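Local coordinates for surface glycan binding protein B (Bacteroides ovatus, PDB 6E57) that binds mixed-linkage beta-glucan as a surface glycan-binding protein, probably holding cereal beta-glucan at the cell surface so that this gut bacterium can use it, at residues Ser136-Val139 with Ala140-Ile144; Leu202-Ala205 with Asp206-Tyr210; Pro272-Asp276 with Gly277-Met281. All blocks are in the same frame, centred on the assembly; numbering follows the deposited sequence.

Contact 1 of 3, residues Ser136-Val139 with Ala140-Ile144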
ATOM      1  N   SER A 136      -9.053  -9.306 -10.003  1.00 47.54           N
ATOM      2  CA  SER A 136      -8.818  -8.060  -9.301  1.00 46.01           C
ATOM      3  C   SER A 136      -7.893  -8.303  -8.106  1.00 46.91           C
ATOM      4  O   SER A 136      -8.130  -9.212  -7.312  1.00 45.14           O
ATOM      5  CB  SER A 136     -10.121  -7.439  -8.865  1.00 46.60           C
ATOM      6  OG  SER A 136      -9.909  -6.162  -8.279  1.00 47.30           O
ATOM      7  N   LYS A 137      -6.838  -7.486  -8.016  1.00 47.51           N
ATOM      8  CA  LYS A 137      -6.000  -7.350  -6.828  1.00 48.79           C
ATOM      9  C   LYS A 137      -6.116  -5.919  -6.295  1.00 50.25           C
ATOM     10  O   LYS A 137      -6.673  -5.030  -6.960  1.00 49.13           O
ATOM     11  CB  LYS A 137      -4.533  -7.650  -7.148  1.00 49.39           C
ATOM     12  CG  LYS A 137      -4.270  -9.012  -7.771  1.00 53.76           C
ATOM     13  CD  LYS A 137      -2.818  -9.431  -7.706  1.00 58.78           C
ATOM     14  CE  LYS A 137      -2.617 -10.896  -8.036  1.00 61.93           C
ATOM     15  NZ  LYS A 137      -1.509 -11.480  -7.244  1.00 64.99           N
ATOM     16  N   GLU A 138      -5.579  -5.713  -5.090  1.00 48.97           N
ATOM     17  CA  GLU A 138      -5.475  -4.399  -4.490  1.00 49.48           C
ATOM     18  C   GLU A 138      -4.281  -3.674  -5.116  1.00 49.00           C
ATOM     19  O   GLU A 138      -3.168  -4.189  -5.105  1.00 48.07           O
ATOM     20  CB  GLU A 138      -5.314  -4.508  -2.972  1.00 50.93           C
ATOM     21  CG  GLU A 138      -5.234  -3.157  -2.282  1.00 52.76           C
ATOM     22  CD  GLU A 138      -5.574  -3.167  -0.801  1.00 54.18           C
ATOM     23  OE1 GLU A 138      -5.029  -4.026  -0.070  1.00 59.07           O
ATOM     24  OE2 GLU A 138      -6.392  -2.320  -0.386  1.00 51.40           O
ATOM     25  N   VAL A 139      -4.538  -2.486  -5.675  1.00 49.26           N
ATOM     26  CA  VAL A 139      -3.492  -1.600  -6.174  1.00 48.41           C
ATOM     27  C   VAL A 139      -2.967  -0.756  -5.003  1.00 48.58           C
ATOM     28  O   VAL A 139      -1.815  -0.907  -4.601  1.00 48.76           O
ATOM     29  CB  VAL A 139      -4.005  -0.723  -7.333  1.00 48.32           C
ATOM     30  CG1 VAL A 139      -3.054   0.424  -7.651  1.00 47.09           C
ATOM     31  CG2 VAL A 139      -4.280  -1.557  -8.574  1.00 48.49           C
ATOM     32  N   ALA A 140      -3.827   0.123  -4.471  1.00 47.43           N
ATOM     33  CA  ALA A 140      -3.477   1.034  -3.382  1.00 44.99           C
ATOM     34  C   ALA A 140      -4.204   0.597  -2.105  1.00 46.10           C
ATOM     35  O   ALA A 140      -3.727  -0.291  -1.400  1.00 46.02           O
ATOM     36  CB  ALA A 140      -3.797   2.460  -3.768  1.00 43.57           C
ATOM     37  N   PHE A 141      -5.355   1.217  -1.822  1.00 45.84           N
ATOM     38  CA  PHE A 141      -6.060   1.010  -0.565  1.00 47.62           C
ATOM     39  C   PHE A 141      -7.576   0.926  -0.812  1.00 45.33           C
ATOM     40  O   PHE A 141      -8.364   1.131   0.113  1.00 45.33           O
ATOM     41  CB  PHE A 141      -5.672   2.120   0.417  1.00 50.01           C
ATOM     42  CG  PHE A 141      -4.194   2.197   0.718  1.00 56.28           C
ATOM     43  CD1 PHE A 141      -3.606   1.332   1.635  1.00 59.80           C
ATOM     44  CD2 PHE A 141      -3.383   3.129   0.082  1.00 59.17           C
ATOM     45  CE1 PHE A 141      -2.246   1.399   1.911  1.00 59.80           C
ATOM     46  CE2 PHE A 141      -2.023   3.193   0.358  1.00 62.45           C
ATOM     47  CZ  PHE A 141      -1.457   2.330   1.272  1.00 61.65           C
ATOM     48  N   GLU A 142      -7.970   0.565  -2.042  1.00 43.93           N
ATOM     49  CA  GLU A 142      -9.370   0.629  -2.493  1.00 43.14           C
ATOM     50  C   GLU A 142     -10.187  -0.550  -1.937  1.00 43.22           C
ATOM     51  O   GLU A 142     -11.419  -0.526  -1.978  1.00 41.64           O
ATOM     52  CB  GLU A 142      -9.446   0.688  -4.021  1.00 44.66           C
ATOM     53  CG  GLU A 142      -9.112  -0.618  -4.727  1.00 46.29           C
ATOM     54  CD  GLU A 142      -7.639  -0.873  -5.012  1.00 48.67           C
ATOM     55  OE1 GLU A 142      -6.802  -0.009  -4.666  1.00 48.81           O
ATOM     56  OE2 GLU A 142      -7.333  -1.944  -5.587  1.00 50.10           O
ATOM     57  N   ARG A 143      -9.503  -1.577  -1.420  1.00 41.15           N
ATOM     58  CA  ARG A 143     -10.162  -2.749  -0.832  1.00 41.30           C
ATOM     59  C   ARG A 143     -10.689  -2.441   0.581  1.00 41.52           C
ATOM     60  O   ARG A 143     -11.367  -3.270   1.172  1.00 44.14           O
ATOM     61  CB  ARG A 143      -9.211  -3.952  -0.817  1.00 40.17           C
ATOM     62  CG  ARG A 143      -9.510  -4.991  -1.888  1.00 39.85           C
ATOM     63  CD  ARG A 143      -9.175  -4.550  -3.299  1.00 38.30           C
ATOM     64  NE  ARG A 143      -9.832  -5.304  -4.362  1.00 37.55           N
ATOM     65  CZ  ARG A 143      -9.879  -6.631  -4.465  1.00 36.73           C
ATOM     66  NH1 ARG A 143      -9.956  -7.393  -3.389  1.00 36.05           N
ATOM     67  NH2 ARG A 143      -9.874  -7.198  -5.658  1.00 34.98           N
ATOM     68  N   ILE A 144     -10.370  -1.262   1.124  1.00 41.99           N
ATOM     69  CA  ILE A 144     -10.978  -0.784   2.365  1.00 43.12           C
ATOM     70  C   ILE A 144     -12.207   0.052   1.987  1.00 44.65           C
ATOM     71  O   ILE A 144     -12.077   1.098   1.351  1.00 44.74           O
ATOM     72  CB  ILE A 144      -9.952  -0.007   3.219  1.00 42.17           C
ATOM     73  CG1 ILE A 144      -8.785  -0.905   3.641  1.00 41.68           C
ATOM     74  CG2 ILE A 144     -10.620   0.642   4.424  1.00 42.30           C
ATOM     75  CD1 ILE A 144      -7.542  -0.154   4.038  1.00 42.04           C
TER
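The guanidinium of R143 has the backbone at K137 C and E138 N over one face, and S136 at its edge. There NH2 donates to S136 OG at 2.8 Å, with the oxygen practically in the guanidinium plane; OG also bonds to Y154 O of the neighbouring strand 150-154. The other terminal nitrogen, NH1, reaches the carbonyls of A212 and M214, so both terminal nitrogens are held, which fixes the rotation of the flat group. The second flat group is the carboxylate of E142, which takes two successive backbone N-H groups: V139 N meets OE2 at 2.8 Å (166° at the hydrogen) and A140 N meets OE1 at 3.0 Å, both on syn lone pairs. E142 folds back to them because CG sits between its own N and carbonyl carbon (chi1 73°) and the chain bends again at chi2. E138 runs past R143 in the opposite direction, its carboxylate 43° from the guanidinium plane; OE2 lies by R143 CB and accepts a weak bond from R143 N at 3.4 Å. The loop out of strand 135-137 closes with a type I beta turn, F141 to I144, and runs into the edge strand 144-145.

Contact 2 of 3, residues Leu202-Ala205 with Asp206-Tyr210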
ATOM      1  N   LEU A 202     -16.484 -12.582  -8.201  1.00 45.33           N
ATOM      2  CA  LEU A 202     -17.014 -11.938  -9.403  1.00 45.49           C
ATOM      3  C   LEU A 202     -17.838 -12.963 -10.188  1.00 46.78           C
ATOM      4  O   LEU A 202     -17.369 -14.071 -10.414  1.00 46.91           O
ATOM      5  CB  LEU A 202     -15.851 -11.427 -10.258  1.00 45.12           C
ATOM      6  CG  LEU A 202     -14.797 -10.601  -9.524  1.00 44.74           C
ATOM      7  CD1 LEU A 202     -13.676 -10.204 -10.473  1.00 43.73           C
ATOM      8  CD2 LEU A 202     -15.419  -9.371  -8.881  1.00 44.71           C
ATOM      9  N   GLN A 203     -19.044 -12.570 -10.614  1.00 48.86           N
ATOM     10  CA  GLN A 203     -19.976 -13.473 -11.304  1.00 51.68           C
ATOM     11  C   GLN A 203     -20.235 -12.978 -12.734  1.00 54.11           C
ATOM     12  O   GLN A 203     -20.426 -11.787 -12.961  1.00 53.65           O
ATOM     13  CB  GLN A 203     -21.279 -13.593 -10.509  1.00 53.25           C
ATOM     14  CG  GLN A 203     -22.332 -14.465 -11.182  1.00 52.79           C
ATOM     15  CD  GLN A 203     -23.342 -15.016 -10.204  1.00 51.98           C
ATOM     16  OE1 GLN A 203     -23.000 -15.738  -9.269  1.00 53.68           O
ATOM     17  NE2 GLN A 203     -24.603 -14.680 -10.419  1.00 47.68           N
ATOM     18  N   ASP A 204     -20.251 -13.928 -13.679  1.00 58.09           N
ATOM     19  CA  ASP A 204     -20.550 -13.702 -15.102  1.00 60.58           C
ATOM     20  C   ASP A 204     -22.064 -13.596 -15.316  1.00 60.58           C
ATOM     21  O   ASP A 204     -22.854 -13.860 -14.408  1.00 59.26           O
ATOM     22  CB  ASP A 204     -20.031 -14.852 -15.974  1.00 62.61           C
ATOM     23  CG  ASP A 204     -18.673 -14.614 -16.608  1.00 63.40           C
ATOM     24  OD1 ASP A 204     -18.241 -13.444 -16.662  1.00 66.99           O
ATOM     25  OD2 ASP A 204     -18.065 -15.607 -17.055  1.00 69.25           O
ATOM     26  N   ALA A 205     -22.444 -13.237 -16.548  1.00 59.30           N
ATOM     27  CA  ALA A 205     -23.828 -13.301 -17.020  1.00 59.35           C
ATOM     28  C   ALA A 205     -24.232 -14.763 -17.261  1.00 61.32           C
ATOM     29  O   ALA A 205     -25.414 -15.104 -17.172  1.00 63.43           O
ATOM     30  CB  ALA A 205     -23.975 -12.481 -18.276  1.00 58.50           C
ATOM     31  N   ASP A 206     -23.244 -15.603 -17.596  1.00 62.08           N
ATOM     32  CA  ASP A 206     -23.410 -17.051 -17.749  1.00 61.75           C
ATOM     33  C   ASP A 206     -23.659 -17.710 -16.387  1.00 59.68           C
ATOM     34  O   ASP A 206     -24.394 -18.686 -16.302  1.00 61.07           O
ATOM     35  CB  ASP A 206     -22.189 -17.687 -18.418  1.00 62.51           C
ATOM     36  CG  ASP A 206     -22.040 -17.319 -19.883  1.00 63.49           C
ATOM     37  OD1 ASP A 206     -22.539 -16.245 -20.272  1.00 64.56           O
ATOM     38  OD2 ASP A 206     -21.437 -18.116 -20.624  1.00 68.27           O
ATOM     39  N   GLY A 207     -23.022 -17.180 -15.336  1.00 58.68           N
ATOM     40  CA  GLY A 207     -23.149 -17.703 -13.973  1.00 57.23           C
ATOM     41  C   GLY A 207     -21.816 -18.131 -13.375  1.00 55.43           C
ATOM     42  O   GLY A 207     -21.756 -18.462 -12.192  1.00 54.46           O
ATOM     43  N   ASN A 208     -20.753 -18.121 -14.191  1.00 54.76           N
ATOM     44  CA  ASN A 208     -19.405 -18.509 -13.772  1.00 53.81           C
ATOM     45  C   ASN A 208     -18.903 -17.545 -12.691  1.00 53.44           C
ATOM     46  O   ASN A 208     -19.227 -16.355 -12.709  1.00 54.88           O
ATOM     47  CB  ASN A 208     -18.425 -18.530 -14.945  1.00 54.65           C
ATOM     48  CG  ASN A 208     -18.851 -19.467 -16.053  1.00 56.25           C
ATOM     49  OD1 ASN A 208     -19.259 -20.597 -15.795  1.00 59.19           O
ATOM     50  ND2 ASN A 208     -18.765 -19.004 -17.288  1.00 57.58           N
ATOM     51  N   GLN A 209     -18.088 -18.077 -11.771  1.00 52.43           N
ATOM     52  CA  GLN A 209     -17.600 -17.336 -10.613  1.00 50.71           C
ATOM     53  C   GLN A 209     -16.066 -17.338 -10.605  1.00 49.34           C
ATOM     54  O   GLN A 209     -15.435 -18.323 -10.985  1.00 50.58           O
ATOM     55  CB  GLN A 209     -18.190 -17.943  -9.341  1.00 50.56           C
ATOM     56  CG  GLN A 209     -19.708 -17.854  -9.300  1.00 51.07           C
ATOM     57  CD  GLN A 209     -20.269 -18.207  -7.947  1.00 52.30           C
ATOM     58  OE1 GLN A 209     -19.690 -18.992  -7.197  1.00 51.66           O
ATOM     59  NE2 GLN A 209     -21.415 -17.625  -7.629  1.00 51.21           N
ATOM     60  N   TYR A 210     -15.486 -16.209 -10.179  1.00 48.58           N
ATOM     61  CA  TYR A 210     -14.043 -15.999 -10.148  1.00 49.37           C
ATOM     62  C   TYR A 210     -13.669 -15.276  -8.850  1.00 49.53           C
ATOM     63  O   TYR A 210     -14.412 -14.412  -8.384  1.00 52.24           O
ATOM     64  CB  TYR A 210     -13.589 -15.174 -11.352  1.00 49.52           C
ATOM     65  CG  TYR A 210     -14.056 -15.688 -12.688  1.00 51.83           C
ATOM     66  CD1 TYR A 210     -15.273 -15.291 -13.222  1.00 51.83           C
ATOM     67  CD2 TYR A 210     -13.284 -16.573 -13.425  1.00 52.34           C
ATOM     68  CE1 TYR A 210     -15.711 -15.758 -14.450  1.00 52.74           C
ATOM     69  CE2 TYR A 210     -13.706 -17.047 -14.657  1.00 53.96           C
ATOM     70  CZ  TYR A 210     -14.924 -16.638 -15.171  1.00 53.30           C
ATOM     71  OH  TYR A 210     -15.347 -17.101 -16.382  1.00 56.01           O
TER
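A beta hairpin turns round here, with L202 and Y210 as a hydrogen-bonded antiparallel pair near its end. L202 N reaches Y210 O at 2.8 Å, and Y210 N returns to L202 O at 2.9 Å. One step on, Q203 and Q209 form a non-hydrogen-bonded pair whose side chains run alongside each other in the same direction. Their amides are nearly coplanar, and Q209 NE2 donates to Q203 OE1 at 3.0 Å in a nearly straight bond (168° at the hydrogen), the acceptor lying in the amide plane of Q209. With CG anti to the backbone N (chi1 177°) and the chain extended beyond it, Q203 brings its carbonyl level with that amide; both glutamines lie on L165 of strand 163-166.

Beyond this pair, D204 N bonds to N208 O at 2.8 Å and closes a three-residue loop. The backbone angles of A205, D206 and G207, the glycine at positive phi, are consistent with a type I turn followed by a G1 bulge, as in 3:5 hairpins. D204 turns its carboxylate back along the other face, where OD2 stands at the edge of the Y210 ring. The phenol OH donates to it at 3.2 Å from above the carboxylate plane, which is 73° from the ring plane. N208 ND2 adds a weak bond to the same OD2 at 3.5 Å, so this one oxygen faces two donors of the returning arm, N208 and Y210. On that face L202 packs on L158 and I164, while Y210 rests on D133 and P134.

Contact 3 of 3, residues Pro272-Asp276 with Gly277-Met281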
ATOM      1  N   PRO A 272      -0.050  22.633  12.355  1.00 50.65           N
ATOM      2  CA  PRO A 272       0.285  23.707  13.291  1.00 53.08           C
ATOM      3  C   PRO A 272       1.792  24.002  13.409  1.00 53.91           C
ATOM      4  O   PRO A 272       2.620  23.291  12.835  1.00 52.26           O
ATOM      5  CB  PRO A 272      -0.287  23.219  14.630  1.00 53.81           C
ATOM      6  CG  PRO A 272      -0.380  21.718  14.481  1.00 52.16           C
ATOM      7  CD  PRO A 272      -0.679  21.483  13.017  1.00 49.76           C
ATOM      8  N   ASP A 273       2.113  25.067  14.154  1.00 58.19           N
ATOM      9  CA  ASP A 273       3.458  25.642  14.234  1.00 58.89           C
ATOM     10  C   ASP A 273       4.297  24.835  15.232  1.00 57.01           C
ATOM     11  O   ASP A 273       4.380  25.189  16.405  1.00 60.51           O
ATOM     12  CB  ASP A 273       3.391  27.122  14.627  1.00 61.78           C
ATOM     13  CG  ASP A 273       4.719  27.856  14.548  1.00 62.21           C
ATOM     14  OD1 ASP A 273       5.510  27.540  13.641  1.00 61.55           O
ATOM     15  OD2 ASP A 273       4.949  28.741  15.398  1.00 68.16           O
ATOM     16  N   LEU A 274       4.916  23.755  14.741  1.00 54.54           N
ATOM     17  CA  LEU A 274       5.699  22.838  15.563  1.00 51.56           C
ATOM     18  C   LEU A 274       7.172  22.886  15.138  1.00 50.33           C
ATOM     19  O   LEU A 274       7.491  23.056  13.954  1.00 47.40           O
ATOM     20  CB  LEU A 274       5.121  21.426  15.416  1.00 51.49           C
ATOM     21  CG  LEU A 274       3.764  21.205  16.085  1.00 53.01           C
ATOM     22  CD1 LEU A 274       3.121  19.911  15.612  1.00 52.80           C
ATOM     23  CD2 LEU A 274       3.894  21.208  17.600  1.00 54.52           C
ATOM     24  N   SER A 275       8.058  22.740  16.130  1.00 48.36           N
ATOM     25  CA  SER A 275       9.489  22.562  15.913  1.00 49.58           C
ATOM     26  C   SER A 275       9.727  21.248  15.162  1.00 48.66           C
ATOM     27  O   SER A 275       8.886  20.355  15.185  1.00 46.83           O
ATOM     28  CB  SER A 275      10.243  22.579  17.221  1.00 50.28           C
ATOM     29  OG  SER A 275       9.945  23.747  17.972  1.00 51.35           O
ATOM     30  N   ASP A 276      10.888  21.140  14.510  1.00 49.83           N
ATOM     31  CA  ASP A 276      11.255  19.940  13.762  1.00 50.94           C
ATOM     32  C   ASP A 276      11.444  18.777  14.748  1.00 51.29           C
ATOM     33  O   ASP A 276      12.125  18.923  15.766  1.00 51.85           O
ATOM     34  CB  ASP A 276      12.490  20.196  12.894  1.00 53.64           C
ATOM     35  CG  ASP A 276      12.274  21.261  11.829  1.00 56.55           C
ATOM     36  OD1 ASP A 276      11.337  22.075  11.990  1.00 60.87           O
ATOM     37  OD2 ASP A 276      13.036  21.263  10.840  1.00 58.96           O
ATOM     38  N   GLY A 277      10.817  17.633  14.443  1.00 48.77           N
ATOM     39  CA  GLY A 277      10.870  16.441  15.291  1.00 48.47           C
ATOM     40  C   GLY A 277       9.693  15.510  15.051  1.00 48.19           C
ATOM     41  O   GLY A 277       8.939  15.688  14.090  1.00 47.04           O
ATOM     42  N   SER A 278       9.552  14.516  15.939  1.00 48.25           N
ATOM     43  CA  SER A 278       8.487  13.502  15.894  1.00 48.03           C
ATOM     44  C   SER A 278       7.360  13.877  16.863  1.00 47.05           C
ATOM     45  O   SER A 278       7.622  14.333  17.973  1.00 50.62           O
ATOM     46  CB  SER A 278       9.025  12.134  16.219  1.00 49.72           C
ATOM     47  OG  SER A 278       9.785  11.626  15.135  1.00 52.82           O
ATOM     48  N   TYR A 279       6.111  13.657  16.441  1.00 43.34           N
ATOM     49  CA  TYR A 279       4.949  14.015  17.244  1.00 43.56           C
ATOM     50  C   TYR A 279       3.865  12.940  17.125  1.00 43.33           C
ATOM     51  O   TYR A 279       3.766  12.249  16.113  1.00 43.74           O
ATOM     52  CB  TYR A 279       4.407  15.380  16.818  1.00 42.95           C
ATOM     53  CG  TYR A 279       5.354  16.520  17.076  1.00 42.46           C
ATOM     54  CD1 TYR A 279       5.427  17.119  18.325  1.00 43.14           C
ATOM     55  CD2 TYR A 279       6.198  16.984  16.081  1.00 41.14           C
ATOM     56  CE1 TYR A 279       6.304  18.162  18.574  1.00 43.38           C
ATOM     57  CE2 TYR A 279       7.079  18.027  16.313  1.00 41.42           C
ATOM     58  CZ  TYR A 279       7.132  18.618  17.565  1.00 42.87           C
ATOM     59  OH  TYR A 279       7.996  19.647  17.803  1.00 43.99           O
ATOM     60  N   THR A 280       3.053  12.838  18.180  1.00 43.34           N
ATOM     61  CA  THR A 280       1.881  11.984  18.212  1.00 43.82           C
ATOM     62  C   THR A 280       0.685  12.754  17.642  1.00 44.08           C
ATOM     63  O   THR A 280       0.457  13.902  18.015  1.00 44.13           O
ATOM     64  CB  THR A 280       1.589  11.517  19.643  1.00 44.89           C
ATOM     65  OG1 THR A 280       2.728  10.800  20.118  1.00 44.85           O
ATOM     66  CG2 THR A 280       0.359  10.643  19.734  1.00 45.66           C
ATOM     67  N   MET A 281      -0.063  12.107  16.739  1.00 44.00           N
ATOM     68  CA  MET A 281      -1.339  12.617  16.237  1.00 43.54           C
ATOM     69  C   MET A 281      -2.456  11.661  16.673  1.00 43.28           C
ATOM     70  O   MET A 281      -2.319  10.447  16.548  1.00 42.06           O
ATOM     71  CB  MET A 281      -1.340  12.748  14.708  1.00 43.43           C
ATOM     72  CG  MET A 281      -2.727  12.993  14.111  1.00 44.68           C
ATOM     73  SD  MET A 281      -2.714  13.634  12.403  1.00 45.03           S
ATOM     74  CE  MET A 281      -1.790  12.351  11.563  1.00 43.50           C
TER
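L274 and Y279 run antiparallel past one another, the leucine lying across one face of the ring, in what fits a tyrosine corner: a tyrosine near the start of an antiparallel strand whose hydroxyl bonds to the backbone of the residue four positions earlier. The sequence from L274 to Y279, with a glycine two places before the tyrosine, suits this motif of Greek-key beta sandwiches. Over the ring centre sits L274 CD1, 4.3 Å from the centroid and only 10° off the ring normal, a CH-pi contact. The sister methyl CD2 comes within 4.0 Å of Y279 CE1, and L274 CB lies as near to Y279 CE2, so the leucine spans the ring. Y279 keeps CG beside its backbone N (chi1 -65°), which swings the ring back from strand 277-285 toward the loop before it. G277, at positive phi, carries the chain from that loop into the strand, which pairs with strand 299-315 through G277, Y279 and M281; the Y279 side chain also touches V307. L274 packs on I251. S275 O stands at the ring edge, near its plane, and takes Y279 OH at 2.9 Å from 45° above the carbonyl plane.

The three contacts come in series along the chain. The loop of contact 1 runs into strand 144-145, parallel to 209-217 at the edge of a five-strand sheet, and contact 2 turns the hairpin 196-203/209-217 of that same sheet, the two centres about 21 Å apart. Contact 3 lies further on, where strand 277-285 pairs with 246-251 and 299-315, its centre about 31 Å from that of contact 1 and about 51 Å from that of contact 2; contacts 2 and 3 lie on opposite sides of the chain's centre. F141 and I144 touch strand 222-225, so contact 1 lies where this sheet meets the next strands. All three shape turns and strand starts outside the glycan pocket of W322 and W372.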